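Local coordinates for protein glutathione S-transferase (Cupriavidus metallidurans, PDB 4MK3) that binds a sulfinic acid form of glutathione and is probably a glutathione transferase, joining glutathione to electrophilic substrates, at residues 166-171 / 209-214. Numbering follows the deposited sequence.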
ATOM      1  N   ASP A 166      -9.764  16.395 -18.902  0.51 20.18           N
ATOM      2  CA  ASP A 166     -10.920  16.340 -19.806  0.51 18.29           C
ATOM      3  C   ASP A 166     -11.166  14.929 -20.376  0.51 18.97           C
ATOM      4  O   ASP A 166     -12.046  14.719 -21.217  0.51 16.76           O
ATOM      5  CB  ASP A 166     -10.704  17.333 -20.953  0.51 18.41           C
ATOM      6  CG  ASP A 166     -10.548  18.746 -20.466  0.51 26.09           C
ATOM      7  OD1 ASP A 166     -11.233  19.095 -19.478  0.51 31.53           O
ATOM      8  OD2 ASP A 166      -9.724  19.479 -21.045  0.51 31.14           O
ATOM      9  N   LYS A 167     -10.383  13.966 -19.914  1.00 16.89           N
ATOM     10  CA  LYS A 167     -10.423  12.611 -20.455  1.00 15.91           C
ATOM     11  C   LYS A 167     -11.691  11.864 -20.060  1.00 15.56           C
ATOM     12  O   LYS A 167     -12.331  12.166 -19.067  1.00 17.10           O
ATOM     13  CB  LYS A 167      -9.197  11.818 -19.976  1.00 15.15           C
ATOM     14  CG  LYS A 167      -7.883  12.264 -20.569  1.00 16.89           C
ATOM     15  CD  LYS A 167      -6.701  11.510 -19.943  1.00 20.97           C
ATOM     16  CE  LYS A 167      -6.372  12.025 -18.532  1.00 21.81           C
ATOM     17  NZ  LYS A 167      -5.148  11.358 -17.947  1.00 22.62           N
ATOM     18  N   THR A 168     -12.038  10.861 -20.850  1.00 15.21           N
ATOM     19  CA  THR A 168     -13.173   9.973 -20.584  1.00 14.94           C
ATOM     20  C   THR A 168     -12.976   9.130 -19.351  1.00 16.33           C
ATOM     21  O   THR A 168     -13.858   9.065 -18.478  1.00 16.42           O
ATOM     22  CB  THR A 168     -13.437   9.099 -21.843  1.00 16.39           C
ATOM     23  OG1 THR A 168     -13.805   9.948 -22.934  1.00 17.75           O
ATOM     24  CG2 THR A 168     -14.537   8.065 -21.593  1.00 19.67           C
ATOM     25  N   TRP A 169     -11.813   8.494 -19.271  1.00 14.76           N
ATOM     26  CA  TRP A 169     -11.402   7.716 -18.120  1.00 14.35           C
ATOM     27  C   TRP A 169     -10.027   8.193 -17.666  1.00 14.61           C
ATOM     28  O   TRP A 169      -9.369   8.978 -18.331  1.00 14.66           O
ATOM     29  CB  TRP A 169     -11.353   6.220 -18.462  1.00 15.53           C
ATOM     30  CG  TRP A 169     -12.675   5.580 -18.800  1.00 12.76           C
ATOM     31  CD1 TRP A 169     -13.053   5.095 -20.014  1.00 17.38           C
ATOM     32  CD2 TRP A 169     -13.762   5.317 -17.906  1.00 14.85           C
ATOM     33  NE1 TRP A 169     -14.303   4.545 -19.936  1.00 19.10           N
ATOM     34  CE2 TRP A 169     -14.758   4.661 -18.651  1.00 15.36           C
ATOM     35  CE3 TRP A 169     -13.987   5.569 -16.549  1.00 17.00           C
ATOM     36  CZ2 TRP A 169     -15.966   4.234 -18.077  1.00 16.46           C
ATOM     37  CZ3 TRP A 169     -15.187   5.144 -15.975  1.00 16.42           C
ATOM     38  CH2 TRP A 169     -16.160   4.492 -16.749  1.00 16.89           C
ATOM     39  N   CYS A 170      -9.592   7.717 -16.513  1.00 13.96           N
ATOM     40  CA  CYS A 170      -8.355   8.216 -15.919  1.00 15.07           C
ATOM     41  C   CYS A 170      -7.166   8.192 -16.856  1.00 16.11           C
ATOM     42  O   CYS A 170      -6.364   9.138 -16.846  1.00 16.76           O
ATOM     43  CB  CYS A 170      -8.008   7.437 -14.658  1.00 15.45           C
ATOM     44  SG  CYS A 170      -9.035   7.840 -13.228  1.00 17.90           S
ATOM     45  N   THR A 171      -7.026   7.132 -17.644  1.00 14.79           N
ATOM     46  CA  THR A 171      -5.915   7.005 -18.577  1.00 15.13           C
ATOM     47  C   THR A 171      -6.298   7.246 -20.030  1.00 18.80           C
ATOM     48  O   THR A 171      -5.501   6.981 -20.917  1.00 21.59           O
ATOM     49  CB  THR A 171      -5.198   5.656 -18.467  1.00 19.63           C
ATOM     50  OG1 THR A 171      -6.071   4.595 -18.894  1.00 19.05           O
ATOM     51  CG2 THR A 171      -4.757   5.431 -17.023  1.00 20.65           C
ATOM     52  N   GLN A 209     -17.917  10.145 -11.659  1.00 17.04           N
ATOM     53  CA  GLN A 209     -18.567   9.277 -10.685  1.00 15.86           C
ATOM     54  C   GLN A 209     -19.982   8.916 -11.119  1.00 16.69           C
ATOM     55  O   GLN A 209     -20.452   7.793 -10.894  1.00 17.31           O
ATOM     56  CB  GLN A 209     -18.570   9.921  -9.295  1.00 16.42           C
ATOM     57  CG  GLN A 209     -18.900   8.918  -8.186  1.00 16.21           C
ATOM     58  CD  GLN A 209     -17.807   7.897  -7.955  1.00 16.71           C
ATOM     59  OE1 GLN A 209     -16.700   8.020  -8.460  1.00 16.22           O
ATOM     60  NE2 GLN A 209     -18.124   6.856  -7.208  1.00 16.69           N
ATOM     61  N   GLU A 210     -20.665   9.857 -11.750  0.56 18.32           N
ATOM     62  CA  GLU A 210     -22.016   9.611 -12.244  0.56 18.80           C
ATOM     63  C   GLU A 210     -22.021   8.482 -13.260  0.56 20.29           C
ATOM     64  O   GLU A 210     -22.945   7.665 -13.301  0.56 22.37           O
ATOM     65  CB  GLU A 210     -22.593  10.888 -12.850  0.56 23.19           C
ATOM     66  CG  GLU A 210     -22.994  11.919 -11.806  0.56 27.82           C
ATOM     67  CD  GLU A 210     -23.772  13.082 -12.394  0.56 33.14           C
ATOM     68  OE1 GLU A 210     -24.156  13.986 -11.622  0.56 38.76           O
ATOM     69  OE2 GLU A 210     -24.005  13.082 -13.622  0.56 36.91           O
ATOM     70  N   LYS A 211     -20.970   8.412 -14.061  1.00 18.15           N
ATOM     71  CA  LYS A 211     -20.840   7.351 -15.048  1.00 18.98           C
ATOM     72  C   LYS A 211     -20.459   6.018 -14.402  1.00 18.08           C
ATOM     73  O   LYS A 211     -21.062   4.975 -14.665  1.00 19.22           O
ATOM     74  CB  LYS A 211     -19.784   7.753 -16.068  1.00 20.90           C
ATOM     75  CG  LYS A 211     -19.550   6.744 -17.137  1.00 25.03           C
ATOM     76  CD  LYS A 211     -18.730   7.352 -18.266  1.00 24.55           C
ATOM     77  CE  LYS A 211     -17.347   7.780 -17.801  1.00 22.19           C
ATOM     78  NZ  LYS A 211     -16.495   8.025 -18.998  1.00 25.53           N
ATOM     79  N   ILE A 212     -19.440   6.033 -13.555  1.00 16.67           N
ATOM     80  CA  ILE A 212     -18.926   4.783 -13.052  1.00 17.16           C
ATOM     81  C   ILE A 212     -19.965   4.095 -12.168  1.00 18.04           C
ATOM     82  O   ILE A 212     -20.035   2.855 -12.131  1.00 17.37           O
ATOM     83  CB  ILE A 212     -17.567   4.965 -12.356  1.00 16.97           C
ATOM     84  CG1 ILE A 212     -16.775   3.644 -12.412  1.00 16.29           C
ATOM     85  CG2 ILE A 212     -17.754   5.485 -10.951  1.00 15.98           C
ATOM     86  CD1 ILE A 212     -15.377   3.794 -11.890  1.00 14.61           C
ATOM     87  N   GLU A 213     -20.806   4.866 -11.478  1.00 16.76           N
ATOM     88  CA  GLU A 213     -21.753   4.266 -10.546  1.00 17.09           C
ATOM     89  C   GLU A 213     -22.914   3.585 -11.278  1.00 20.52           C
ATOM     90  O   GLU A 213     -23.718   2.893 -10.656  1.00 20.10           O
ATOM     91  CB  GLU A 213     -22.265   5.294  -9.546  1.00 19.19           C
ATOM     92  CG  GLU A 213     -23.222   6.289 -10.144  1.00 24.16           C
ATOM     93  CD  GLU A 213     -23.521   7.451  -9.225  1.00 35.71           C
ATOM     94  OE1 GLU A 213     -22.907   7.549  -8.138  1.00 29.21           O
ATOM     95  OE2 GLU A 213     -24.373   8.271  -9.603  1.00 34.87           O
ATOM     96  N   LYS A 214     -22.999   3.773 -12.589  1.00 17.43           N
ATOM     97  CA  LYS A 214     -23.962   3.055 -13.408  1.00 19.30           C
ATOM     98  C   LYS A 214     -23.467   1.685 -13.857  1.00 16.10           C
ATOM     99  O   LYS A 214     -24.240   0.902 -14.421  1.00 19.13           O
ATOM    100  CB  LYS A 214     -24.320   3.887 -14.630  1.00 22.20           C
ATOM    101  CG  LYS A 214     -25.150   5.091 -14.310  1.00 27.01           C
ATOM    102  CD  LYS A 214     -25.328   5.944 -15.560  1.00 28.77           C
ATOM    103  CE  LYS A 214     -26.135   7.190 -15.283  1.00 40.96           C
ATOM    104  NZ  LYS A 214     -26.298   7.979 -16.531  1.00 48.60           N
TER
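With CG anti to the backbone N (chi1 180°) and a bend at chi3 (63°), the side chain of Lys211 reaches over the indole of Trp169. The lysine covers one face of the ring: Lys211 NZ stands 3.9 Å from the centroid of the six-membered ring of Trp169, a cation-pi contact only 13° off the normal, and Lys211 CE makes a CH-pi contact over the same face, 3.8 Å from that centroid. Lys211 NZ also donates a hydrogen bond of 2.9 Å to Thr168 O, approaching from above the carbonyl plane, off the lone pairs, while Thr168 CG2 lies 3.3 Å from Lys211 NZ. Within the all-helical C-terminal domain of the glutathione S-transferase fold, this ties the loop between helices 143-164 and 177-192 to the C-terminal part of helix 203-212. Shortening Lys211 to an alanine removes the ammonium, and Thr168 O would probably lose this donor and the indole its cation-pi partner. Ile212 meets the tryptophan obliquely, its CG1 4.2 Å from Trp169 CZ3. Tyr175 packs edge-to-face with the indole and also touches Ile212. Flanking this pair in the loop, Lys167 NZ is hydrogen-bonded to Cys170 O (2.8 Å) and to Gly163 O, and Cys170 N to Asp179 OD1 of helix 177-192.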